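Long-range contacts in ATP-dependent DNA helicase uvsW (PDB 1RIF), which couples ATP hydrolysis to 3'-5' translocation and unwinding of duplex DNA, driving branch migration of Holliday junctions during phage T4 recombination and repair: residues T21-F29 / Q67-Y77; L53-L64 / M270-E278. The protein carries 1 engineered substitution. One frame throughout, in Å; residues are numbered along the deposited sequence.

Contact 1. Residues T21-F29 / Q67-Y77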
loop_
_atom_site.group_PDB
_atom_site.type_symbol
_atom_site.label_atom_id
_atom_site.label_comp_id
_atom_site.label_asym_id
_atom_site.label_seq_id
_atom_site.Cartn_x
_atom_site.Cartn_y
_atom_site.Cartn_z
ATOM N N THR A 21 9.370 -26.354 -8.958
ATOM C CA THR A 21 9.824 -25.126 -8.326
ATOM C C THR A 21 8.614 -24.351 -7.811
ATOM O O THR A 21 8.700 -23.636 -6.809
ATOM C CB THR A 21 10.628 -24.245 -9.311
ATOM O OG1 THR A 21 9.729 -23.443 -10.080
ATOM C CG2 THR A 21 11.451 -25.113 -10.254
ATOM N N PHE A 22 7.484 -24.511 -8.495
ATOM C CA PHE A 22 6.255 -23.838 -8.101
ATOM C C PHE A 22 5.837 -24.241 -6.692
ATOM O O PHE A 22 5.438 -23.403 -5.883
ATOM C CB PHE A 22 5.117 -24.173 -9.058
ATOM C CG PHE A 22 3.786 -23.642 -8.607
ATOM C CD1 PHE A 22 3.525 -22.273 -8.631
ATOM C CD2 PHE A 22 2.810 -24.503 -8.119
ATOM C CE1 PHE A 22 2.313 -21.770 -8.174
ATOM C CE2 PHE A 22 1.592 -24.010 -7.658
ATOM C CZ PHE A 22 1.341 -22.641 -7.685
ATOM N N HIS A 23 5.924 -25.530 -6.400
ATOM C CA HIS A 23 5.549 -26.015 -5.084
ATOM C C HIS A 23 6.528 -25.539 -4.026
ATOM O O HIS A 23 6.147 -25.314 -2.879
ATOM C CB HIS A 23 5.439 -27.536 -5.117
ATOM C CG HIS A 23 4.309 -28.019 -5.971
ATOM N ND1 HIS A 23 4.301 -29.256 -6.575
ATOM C CD2 HIS A 23 3.153 -27.416 -6.336
ATOM C CE1 HIS A 23 3.190 -29.394 -7.276
ATOM N NE2 HIS A 23 2.477 -28.291 -7.147
ATOM N N GLU A 24 7.787 -25.369 -4.412
ATOM C CA GLU A 24 8.790 -24.886 -3.476
ATOM C C GLU A 24 8.469 -23.431 -3.178
ATOM O O GLU A 24 8.506 -22.996 -2.030
ATOM C CB GLU A 24 10.173 -25.000 -4.094
ATOM C CG GLU A 24 10.520 -26.419 -4.498
ATOM C CD GLU A 24 11.893 -26.517 -5.120
ATOM O OE1 GLU A 24 12.140 -25.806 -6.119
ATOM O OE2 GLU A 24 12.724 -27.303 -4.607
ATOM N N LEU A 25 8.141 -22.688 -4.232
ATOM C CA LEU A 25 7.786 -21.276 -4.109
ATOM C C LEU A 25 6.500 -21.088 -3.313
ATOM O O LEU A 25 6.352 -20.120 -2.563
ATOM C CB LEU A 25 7.599 -20.663 -5.495
ATOM C CG LEU A 25 8.851 -20.253 -6.268
ATOM C CD1 LEU A 25 8.490 -20.008 -7.724
ATOM C CD2 LEU A 25 9.450 -19.006 -5.640
ATOM N N ARG A 26 5.571 -22.020 -3.495
ATOM C CA ARG A 26 4.278 -21.982 -2.819
ATOM C C ARG A 26 4.421 -22.195 -1.320
ATOM O O ARG A 26 3.653 -21.641 -0.537
ATOM C CB ARG A 26 3.350 -23.041 -3.425
ATOM C CG ARG A 26 1.991 -23.135 -2.770
ATOM C CD ARG A 26 1.089 -24.112 -3.501
ATOM N NE ARG A 26 -0.151 -24.325 -2.761
ATOM C CZ ARG A 26 -0.278 -25.142 -1.715
ATOM N NH1 ARG A 26 0.765 -25.841 -1.283
ATOM N NH2 ARG A 26 -1.449 -25.245 -1.089
ATOM N N ASP A 27 5.400 -23.005 -0.924
ATOM C CA ASP A 27 5.649 -23.264 0.490
ATOM C C ASP A 27 6.468 -22.117 1.059
ATOM O O ASP A 27 6.281 -21.712 2.208
ATOM C CB ASP A 27 6.412 -24.581 0.689
ATOM C CG ASP A 27 5.576 -25.800 0.334
ATOM O OD1 ASP A 27 4.327 -25.687 0.342
ATOM O OD2 ASP A 27 6.163 -26.874 0.060
ATOM N N PHE A 28 7.372 -21.600 0.238
ATOM C CA PHE A 28 8.240 -20.493 0.625
ATOM C C PHE A 28 7.392 -19.275 1.004
ATOM O O PHE A 28 7.570 -18.697 2.072
ATOM C CB PHE A 28 9.187 -20.146 -0.539
ATOM C CG PHE A 28 10.149 -19.020 -0.238
ATOM C CD1 PHE A 28 11.171 -19.183 0.689
ATOM C CD2 PHE A 28 10.024 -17.790 -0.880
ATOM C CE1 PHE A 28 12.057 -18.139 0.976
ATOM C CE2 PHE A 28 10.907 -16.737 -0.600
ATOM C CZ PHE A 28 11.923 -16.914 0.329
ATOM N N PHE A 29 6.458 -18.908 0.133
ATOM C CA PHE A 29 5.599 -17.757 0.376
ATOM C C PHE A 29 4.304 -18.090 1.115
ATOM O O PHE A 29 3.222 -17.682 0.709
ATOM C CB PHE A 29 5.282 -17.055 -0.947
ATOM C CG PHE A 29 6.455 -16.327 -1.533
ATOM C CD1 PHE A 29 7.100 -16.810 -2.673
ATOM C CD2 PHE A 29 6.936 -15.160 -0.927
ATOM C CE1 PHE A 29 8.213 -16.136 -3.203
ATOM C CE2 PHE A 29 8.045 -14.481 -1.446
ATOM C CZ PHE A 29 8.684 -14.967 -2.585
ATOM N N GLN A 67 11.730 -10.483 -2.427
ATOM C CA GLN A 67 11.999 -11.669 -1.614
ATOM C C GLN A 67 12.315 -12.912 -2.440
ATOM O O GLN A 67 12.887 -13.868 -1.923
ATOM C CB GLN A 67 10.787 -11.976 -0.745
ATOM C CG GLN A 67 10.322 -10.812 0.087
ATOM C CD GLN A 67 11.209 -10.578 1.280
ATOM O OE1 GLN A 67 12.409 -10.325 1.139
ATOM N NE2 GLN A 67 10.626 -10.666 2.473
ATOM N N ILE A 68 11.932 -12.908 -3.713
ATOM C CA ILE A 68 12.175 -14.061 -4.565
ATOM C C ILE A 68 13.670 -14.307 -4.736
ATOM O O ILE A 68 14.094 -15.430 -5.015
ATOM C CB ILE A 68 11.514 -13.887 -5.953
ATOM C CG1 ILE A 68 10.003 -13.727 -5.799
ATOM C CG2 ILE A 68 11.771 -15.118 -6.814
ATOM C CD1 ILE A 68 9.292 -13.410 -7.099
ATOM N N LYS A 69 14.472 -13.262 -4.558
ATOM C CA LYS A 69 15.918 -13.399 -4.689
ATOM C C LYS A 69 16.463 -14.281 -3.563
ATOM O O LYS A 69 17.443 -14.995 -3.749
ATOM C CB LYS A 69 16.593 -12.023 -4.667
ATOM C CG LYS A 69 18.086 -12.073 -4.971
ATOM C CD LYS A 69 18.362 -12.629 -6.369
ATOM C CE LYS A 69 19.809 -13.095 -6.522
ATOM N NZ LYS A 69 20.782 -12.040 -6.129
ATOM N N LYS A 70 15.821 -14.225 -2.395
ATOM C CA LYS A 70 16.224 -15.045 -1.251
ATOM C C LYS A 70 16.055 -16.493 -1.690
ATOM O O LYS A 70 16.935 -17.334 -1.502
ATOM C CB LYS A 70 15.298 -14.811 -0.059
ATOM C CG LYS A 70 14.922 -13.362 0.205
ATOM C CD LYS A 70 15.980 -12.625 1.015
ATOM C CE LYS A 70 15.476 -11.239 1.428
ATOM N NZ LYS A 70 16.377 -10.566 2.412
ATOM N N PHE A 71 14.894 -16.765 -2.277
ATOM C CA PHE A 71 14.530 -18.087 -2.769
ATOM C C PHE A 71 15.568 -18.613 -3.757
ATOM O O PHE A 71 16.280 -19.571 -3.469
ATOM C CB PHE A 71 13.161 -18.015 -3.452
ATOM C CG PHE A 71 12.678 -19.330 -3.985
ATOM C CD1 PHE A 71 12.091 -20.266 -3.141
ATOM C CD2 PHE A 71 12.823 -19.642 -5.335
ATOM C CE1 PHE A 71 11.658 -21.491 -3.636
ATOM C CE2 PHE A 71 12.393 -20.863 -5.835
ATOM C CZ PHE A 71 11.811 -21.789 -4.986
ATOM N N CYS A 72 15.643 -17.978 -4.922
ATOM C CA CYS A 72 16.573 -18.368 -5.974
ATOM C C CYS A 72 18.013 -18.599 -5.486
ATOM O O CYS A 72 18.725 -19.432 -6.044
ATOM C CB CYS A 72 16.583 -17.302 -7.057
ATOM S SG CYS A 72 17.333 -15.768 -6.453
ATOM N N ASP A 73 18.455 -17.856 -4.474
ATOM C CA ASP A 73 19.811 -18.042 -3.945
ATOM C C ASP A 73 19.900 -19.394 -3.250
ATOM O O ASP A 73 20.880 -20.125 -3.399
ATOM C CB ASP A 73 20.181 -16.959 -2.922
ATOM C CG ASP A 73 20.411 -15.600 -3.556
ATOM O OD1 ASP A 73 20.858 -15.548 -4.723
ATOM O OD2 ASP A 73 20.160 -14.585 -2.873
ATOM N N ASN A 74 18.861 -19.707 -2.482
ATOM C CA ASN A 74 18.756 -20.958 -1.734
ATOM C C ASN A 74 18.712 -22.205 -2.635
ATOM O O ASN A 74 19.449 -23.171 -2.411
ATOM C CB ASN A 74 17.498 -20.908 -0.865
ATOM C CG ASN A 74 17.248 -22.195 -0.117
ATOM O OD1 ASN A 74 16.101 -22.531 0.190
ATOM N ND2 ASN A 74 18.318 -22.917 0.198
ATOM N N PHE A 75 17.854 -22.182 -3.651
ATOM C CA PHE A 75 17.720 -23.323 -4.551
ATOM C C PHE A 75 18.589 -23.218 -5.796
ATOM O O PHE A 75 18.412 -23.977 -6.753
ATOM C CB PHE A 75 16.261 -23.498 -4.971
ATOM C CG PHE A 75 15.322 -23.741 -3.827
ATOM C CD1 PHE A 75 14.995 -22.712 -2.944
ATOM C CD2 PHE A 75 14.758 -24.997 -3.631
ATOM C CE1 PHE A 75 14.117 -22.929 -1.880
ATOM C CE2 PHE A 75 13.876 -25.227 -2.570
ATOM C CZ PHE A 75 13.556 -24.188 -1.693
ATOM N N GLY A 76 19.524 -22.278 -5.779
ATOM C CA GLY A 76 20.403 -22.093 -6.915
ATOM C C GLY A 76 19.656 -21.874 -8.219
ATOM O O GLY A 76 20.053 -22.407 -9.259
ATOM N N TYR A 77 18.581 -21.091 -8.178
ATOM C CA TYR A 77 17.803 -20.830 -9.383
ATOM C C TYR A 77 18.206 -19.553 -10.108
ATOM O O TYR A 77 18.684 -18.595 -9.495
ATOM C CB TYR A 77 16.305 -20.766 -9.058
ATOM C CG TYR A 77 15.668 -22.109 -8.769
ATOM C CD1 TYR A 77 15.901 -23.207 -9.600
ATOM C CD2 TYR A 77 14.799 -22.274 -7.689
ATOM C CE1 TYR A 77 15.284 -24.437 -9.361
ATOM C CE2 TYR A 77 14.172 -23.503 -7.442
ATOM C CZ TYR A 77 14.420 -24.576 -8.280
ATOM O OH TYR A 77 13.803 -25.787 -8.050
#
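Phe71 reaches across from helix 68-74 and enters the surface of helix 19-28 as a knob, in a hole formed by Thr21, Glu24, Leu25 and Phe28. CB lies over the face of the Phe28 ring, 4.1 Å from the centroid. CG is anti to the backbone N (chi1 -179°), which sends the ring straight at the other helix. CD1 approaches CG of Phe28, the planes of this oblique aromatic pair being 58° apart. CD2 and CE2 lie against CD2 of Leu25, CE1 passes the backbone of Glu24 and Leu25, and CZ ends 3.7 Å from CB of Glu24, which lies at the ring edge. Over one face, CD2 of Leu25 stands 3.4 Å from the ring centroid and almost on its normal, a clear CH-pi contact; CD1 of Phe75 sits above the rim of the opposite face. This chain is the N-terminal piece of a longer helicase, an N-terminal domain plus the ATP-binding region. Both helices belong to the former, the axes of 21-28 and 68-74 inclined at 129°, well short of antiparallel. They pack beside its small mixed sheet, whose Ile3 and Ile15 touch Phe71 and Leu25 respectively. The polar end of the interface belongs to Glu24, extended beyond CG. Its OE1 accepts the hydroxyl of Tyr77 through the syn lone pair, with OH to OE1 at 2.5 Å, while OE2 approaches CE2 of Phe75 at 3.1 Å. CG2 of Thr21 packs beside the same tyrosine hydroxyl. At the other end, Phe29 places CZ 3.7 Å from CG1 of Ile68.

Contact 2. Residues L53-L64 / M270-E278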
loop_
_atom_site.group_PDB
_atom_site.type_symbol
_atom_site.label_atom_id
_atom_site.label_comp_id
_atom_site.label_asym_id
_atom_site.label_seq_id
_atom_site.Cartn_x
_atom_site.Cartn_y
_atom_site.Cartn_z
ATOM N N LEU A 53 0.526 -16.931 -0.041
ATOM C CA LEU A 53 0.525 -15.665 -0.773
ATOM C C LEU A 53 0.738 -15.925 -2.274
ATOM O O LEU A 53 0.428 -15.083 -3.107
ATOM C CB LEU A 53 1.600 -14.715 -0.212
ATOM C CG LEU A 53 1.319 -14.263 1.229
ATOM C CD1 LEU A 53 2.453 -13.422 1.784
ATOM C CD2 LEU A 53 0.024 -13.468 1.236
ATOM N N LEU A 54 1.266 -17.098 -2.610
ATOM C CA LEU A 54 1.473 -17.481 -4.007
ATOM C C LEU A 54 0.337 -18.465 -4.332
ATOM O O LEU A 54 0.360 -19.605 -3.876
ATOM C CB LEU A 54 2.825 -18.185 -4.172
ATOM C CG LEU A 54 3.493 -18.204 -5.549
ATOM C CD1 LEU A 54 4.138 -19.558 -5.752
ATOM C CD2 LEU A 54 2.485 -17.919 -6.659
ATOM N N ASP A 55 -0.658 -18.033 -5.099
ATOM C CA ASP A 55 -1.773 -18.912 -5.421
ATOM C C ASP A 55 -1.439 -19.872 -6.568
ATOM O O ASP A 55 -0.333 -19.856 -7.110
ATOM C CB ASP A 55 -3.028 -18.084 -5.755
ATOM C CG ASP A 55 -2.902 -17.307 -7.062
ATOM O OD1 ASP A 55 -1.846 -17.393 -7.715
ATOM O OD2 ASP A 55 -3.868 -16.607 -7.443
ATOM N N TYR A 56 -2.389 -20.725 -6.927
ATOM C CA TYR A 56 -2.156 -21.674 -8.010
ATOM C C TYR A 56 -2.176 -20.991 -9.370
ATOM O O TYR A 56 -1.837 -21.601 -10.383
ATOM C CB TYR A 56 -3.187 -22.803 -7.968
ATOM C CG TYR A 56 -2.964 -23.765 -6.828
ATOM C CD1 TYR A 56 -3.767 -23.729 -5.691
ATOM C CD2 TYR A 56 -1.938 -24.709 -6.885
ATOM C CE1 TYR A 56 -3.559 -24.613 -4.638
ATOM C CE2 TYR A 56 -1.719 -25.597 -5.839
ATOM C CZ TYR A 56 -2.536 -25.543 -4.719
ATOM O OH TYR A 56 -2.338 -26.431 -3.693
ATOM N N ASN A 57 -2.576 -19.725 -9.390
ATOM C CA ASN A 57 -2.588 -18.958 -10.628
ATOM C C ASN A 57 -1.179 -18.416 -10.838
ATOM O O ASN A 57 -0.926 -17.664 -11.775
ATOM C CB ASN A 57 -3.578 -17.799 -10.536
ATOM C CG ASN A 57 -5.021 -18.260 -10.573
ATOM O OD1 ASN A 57 -5.531 -18.655 -11.623
ATOM N ND2 ASN A 57 -5.687 -18.218 -9.420
ATOM N N ARG A 58 -0.266 -18.819 -9.957
ATOM C CA ARG A 58 1.126 -18.391 -10.013
ATOM C C ARG A 58 1.249 -16.862 -9.913
ATOM O O ARG A 58 2.145 -16.257 -10.502
ATOM C CB ARG A 58 1.789 -18.912 -11.296
ATOM C CG ARG A 58 1.879 -20.442 -11.376
ATOM C CD ARG A 58 2.489 -20.902 -12.709
ATOM N NE ARG A 58 3.833 -21.493 -12.602
ATOM C CZ ARG A 58 4.087 -22.767 -12.293
ATOM N NH1 ARG A 58 3.090 -23.605 -12.049
ATOM N NH2 ARG A 58 5.335 -23.211 -12.247
ATOM N N LEU A 59 0.338 -16.251 -9.159
ATOM C CA LEU A 59 0.343 -14.809 -8.948
ATOM C C LEU A 59 0.873 -14.541 -7.551
ATOM O O LEU A 59 0.478 -15.201 -6.592
ATOM C CB LEU A 59 -1.064 -14.234 -9.075
ATOM C CG LEU A 59 -1.716 -14.303 -10.455
ATOM C CD1 LEU A 59 -3.111 -13.720 -10.388
ATOM C CD2 LEU A 59 -0.877 -13.540 -11.463
ATOM N N LEU A 60 1.770 -13.569 -7.439
ATOM C CA LEU A 60 2.365 -13.212 -6.157
ATOM C C LEU A 60 2.169 -11.720 -5.880
ATOM O O LEU A 60 2.360 -10.887 -6.768
ATOM C CB LEU A 60 3.857 -13.523 -6.186
ATOM C CG LEU A 60 4.635 -13.165 -4.927
ATOM C CD1 LEU A 60 4.526 -14.296 -3.921
ATOM C CD2 LEU A 60 6.079 -12.910 -5.291
ATOM N N PRO A 61 1.764 -11.359 -4.652
ATOM C CA PRO A 61 1.600 -9.919 -4.442
ATOM C C PRO A 61 2.875 -9.154 -4.829
ATOM O O PRO A 61 3.990 -9.540 -4.464
ATOM C CB PRO A 61 1.225 -9.810 -2.955
ATOM C CG PRO A 61 1.498 -11.165 -2.378
ATOM C CD PRO A 61 1.263 -12.123 -3.502
ATOM N N PHE A 62 2.680 -8.084 -5.600
ATOM C CA PHE A 62 3.758 -7.240 -6.115
ATOM C C PHE A 62 4.856 -6.938 -5.099
ATOM O O PHE A 62 6.036 -7.174 -5.361
ATOM C CB PHE A 62 3.161 -5.928 -6.628
ATOM C CG PHE A 62 3.989 -5.237 -7.672
ATOM C CD1 PHE A 62 3.488 -5.056 -8.955
ATOM C CD2 PHE A 62 5.245 -4.728 -7.369
ATOM C CE1 PHE A 62 4.228 -4.373 -9.923
ATOM C CE2 PHE A 62 5.996 -4.040 -8.330
ATOM C CZ PHE A 62 5.483 -3.863 -9.606
ATOM N N GLY A 63 4.456 -6.423 -3.939
ATOM C CA GLY A 63 5.402 -6.074 -2.896
ATOM C C GLY A 63 6.430 -7.108 -2.482
ATOM O O GLY A 63 7.443 -6.749 -1.888
ATOM N N LEU A 64 6.192 -8.381 -2.795
ATOM C CA LEU A 64 7.109 -9.460 -2.414
ATOM C C LEU A 64 8.129 -9.892 -3.477
ATOM O O LEU A 64 8.912 -10.819 -3.255
ATOM C CB LEU A 64 6.295 -10.680 -1.963
ATOM C CG LEU A 64 5.598 -10.591 -0.603
ATOM C CD1 LEU A 64 4.510 -11.642 -0.505
ATOM C CD2 LEU A 64 6.629 -10.760 0.503
ATOM N N MET A 270 4.890 -11.045 6.164
ATOM C CA MET A 270 5.018 -11.281 4.737
ATOM C C MET A 270 3.887 -10.676 3.888
ATOM O O MET A 270 4.140 -10.177 2.792
ATOM C CB MET A 270 5.122 -12.787 4.503
ATOM C CG MET A 270 5.601 -13.185 3.132
ATOM S SD MET A 270 6.159 -14.899 3.112
ATOM C CE MET A 270 7.921 -14.687 2.755
ATOM N N GLN A 271 2.651 -10.705 4.376
ATOM C CA GLN A 271 1.572 -10.145 3.574
ATOM C C GLN A 271 1.399 -8.639 3.708
ATOM O O GLN A 271 0.577 -8.044 3.013
ATOM C CB GLN A 271 0.238 -10.866 3.827
ATOM C CG GLN A 271 -0.320 -10.789 5.213
ATOM C CD GLN A 271 -1.716 -11.410 5.299
ATOM O OE1 GLN A 271 -2.200 -11.710 6.389
ATOM N NE2 GLN A 271 -2.369 -11.592 4.145
ATOM N N TYR A 272 2.175 -8.014 4.591
ATOM C CA TYR A 272 2.103 -6.567 4.729
ATOM C C TYR A 272 3.075 -5.987 3.709
ATOM O O TYR A 272 2.812 -4.942 3.124
ATOM C CB TYR A 272 2.445 -6.117 6.161
ATOM C CG TYR A 272 1.386 -6.516 7.179
ATOM C CD1 TYR A 272 1.324 -7.821 7.675
ATOM C CD2 TYR A 272 0.407 -5.608 7.598
ATOM C CE1 TYR A 272 0.312 -8.216 8.554
ATOM C CE2 TYR A 272 -0.609 -5.992 8.477
ATOM C CZ TYR A 272 -0.650 -7.302 8.950
ATOM O OH TYR A 272 -1.659 -7.708 9.802
ATOM N N VAL A 273 4.192 -6.674 3.473
ATOM C CA VAL A 273 5.148 -6.192 2.478
ATOM C C VAL A 273 4.603 -6.554 1.097
ATOM O O VAL A 273 4.912 -5.903 0.102
ATOM C CB VAL A 273 6.560 -6.808 2.670
ATOM C CG1 VAL A 273 6.976 -6.696 4.126
ATOM C CG2 VAL A 273 6.579 -8.235 2.225
ATOM N N GLY A 274 3.774 -7.595 1.050
ATOM C CA GLY A 274 3.167 -7.998 -0.206
ATOM C C GLY A 274 2.126 -6.969 -0.619
ATOM O O GLY A 274 1.876 -6.760 -1.799
ATOM N N MET A 275 1.523 -6.313 0.368
ATOM C CA MET A 275 0.504 -5.303 0.117
ATOM C C MET A 275 1.069 -3.884 0.043
ATOM O O MET A 275 0.572 -3.064 -0.723
ATOM C CB MET A 275 -0.566 -5.354 1.211
ATOM C CG MET A 275 -1.605 -4.229 1.151
ATOM S SD MET A 275 -2.636 -4.263 -0.338
ATOM C CE MET A 275 -4.208 -3.711 0.302
ATOM N N PHE A 276 2.112 -3.602 0.822
ATOM C CA PHE A 276 2.691 -2.262 0.872
ATOM C C PHE A 276 4.129 -2.033 0.391
ATOM O O PHE A 276 4.562 -0.886 0.303
ATOM C CB PHE A 276 2.587 -1.723 2.303
ATOM C CG PHE A 276 1.180 -1.563 2.790
ATOM C CD1 PHE A 276 0.661 -2.431 3.744
ATOM C CD2 PHE A 276 0.365 -0.555 2.277
ATOM C CE1 PHE A 276 -0.653 -2.308 4.178
ATOM C CE2 PHE A 276 -0.948 -0.421 2.701
ATOM C CZ PHE A 276 -1.463 -1.299 3.654
ATOM N N GLY A 277 4.874 -3.092 0.100
ATOM C CA GLY A 277 6.249 -2.916 -0.341
ATOM C C GLY A 277 7.267 -3.064 0.780
ATOM O O GLY A 277 6.911 -3.249 1.948
ATOM N N GLU A 278 8.545 -2.978 0.431
ATOM C CA GLU A 278 9.604 -3.106 1.426
ATOM C C GLU A 278 9.561 -2.016 2.484
ATOM O O GLU A 278 9.054 -0.918 2.247
ATOM C CB GLU A 278 10.978 -3.105 0.756
ATOM C CG GLU A 278 11.464 -4.489 0.398
ATOM C CD GLU A 278 11.636 -4.675 -1.090
ATOM O OE1 GLU A 278 12.442 -3.927 -1.684
ATOM O OE2 GLU A 278 10.970 -5.568 -1.662
#
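Helix 269-276, the last in this chain and part of the helicase ATP-binding region, meets the N-terminal domain where strand 59-61 runs into the 3-10 turn 62-64, and two glycines set the distance between them. CA of Gly63 comes within 4.0 Å of CA of Gly274, an approach at which backbone meets backbone. Gly63 CA makes a CH...O contact of 3.0 Å with Val273 O, and Gly63 N gives a weak, bent hydrogen bond to Gly274 O (3.4 Å, 134° at the hydrogen). CB of Pro61 rests on that same carbonyl oxygen, 3.3 Å away. Side chains close in around this backbone core. Leu64 lays CG against CA of Gly274 at 3.6 Å. Met270 swings its CG anti to the backbone N (chi1 -165°), which brings that carbon up to both leucines: CD1 of Leu53 presses on it at 3.4 Å, tighter than usual for carbons. The other branch of Leu53, CD2, lies on CB of Gln271, the two side chains crossing at about a right angle. Just after the helix, Glu278 shares backbone hydrogen bonding with Ile132, leading into the parallel sheet. Nearby, Phe62 makes a cation-pi contact with Arg130. Between these two segments themselves, with one weak hydrogen bond across, the fit depends mainly on buried apolar branches and glycine backbone, and little on directional polar bonding.

How the contacts relate
After strands 3-8 and 12-16 of the mixed sheet, the chain forms helix 19-28. It then passes through 53-64, whose strand 59-61 forms an edge of that sheet, and returns in helix 68-74, where contact 1 closes a loop of 37 residues within the N-terminal domain. Contact 2 closes a far longer one of 205 residues, bringing 270-278 of the ATP-binding region back to 53-64. Because 53-64 lies between the two halves of contact 1, the loops cross and neither nests in the other. The contacts are also joined directly: Phe29 O probably accepts a hydrogen bond from Leu53 N. Together they connect the helices, the mixed sheet and the parallel-sheet domain.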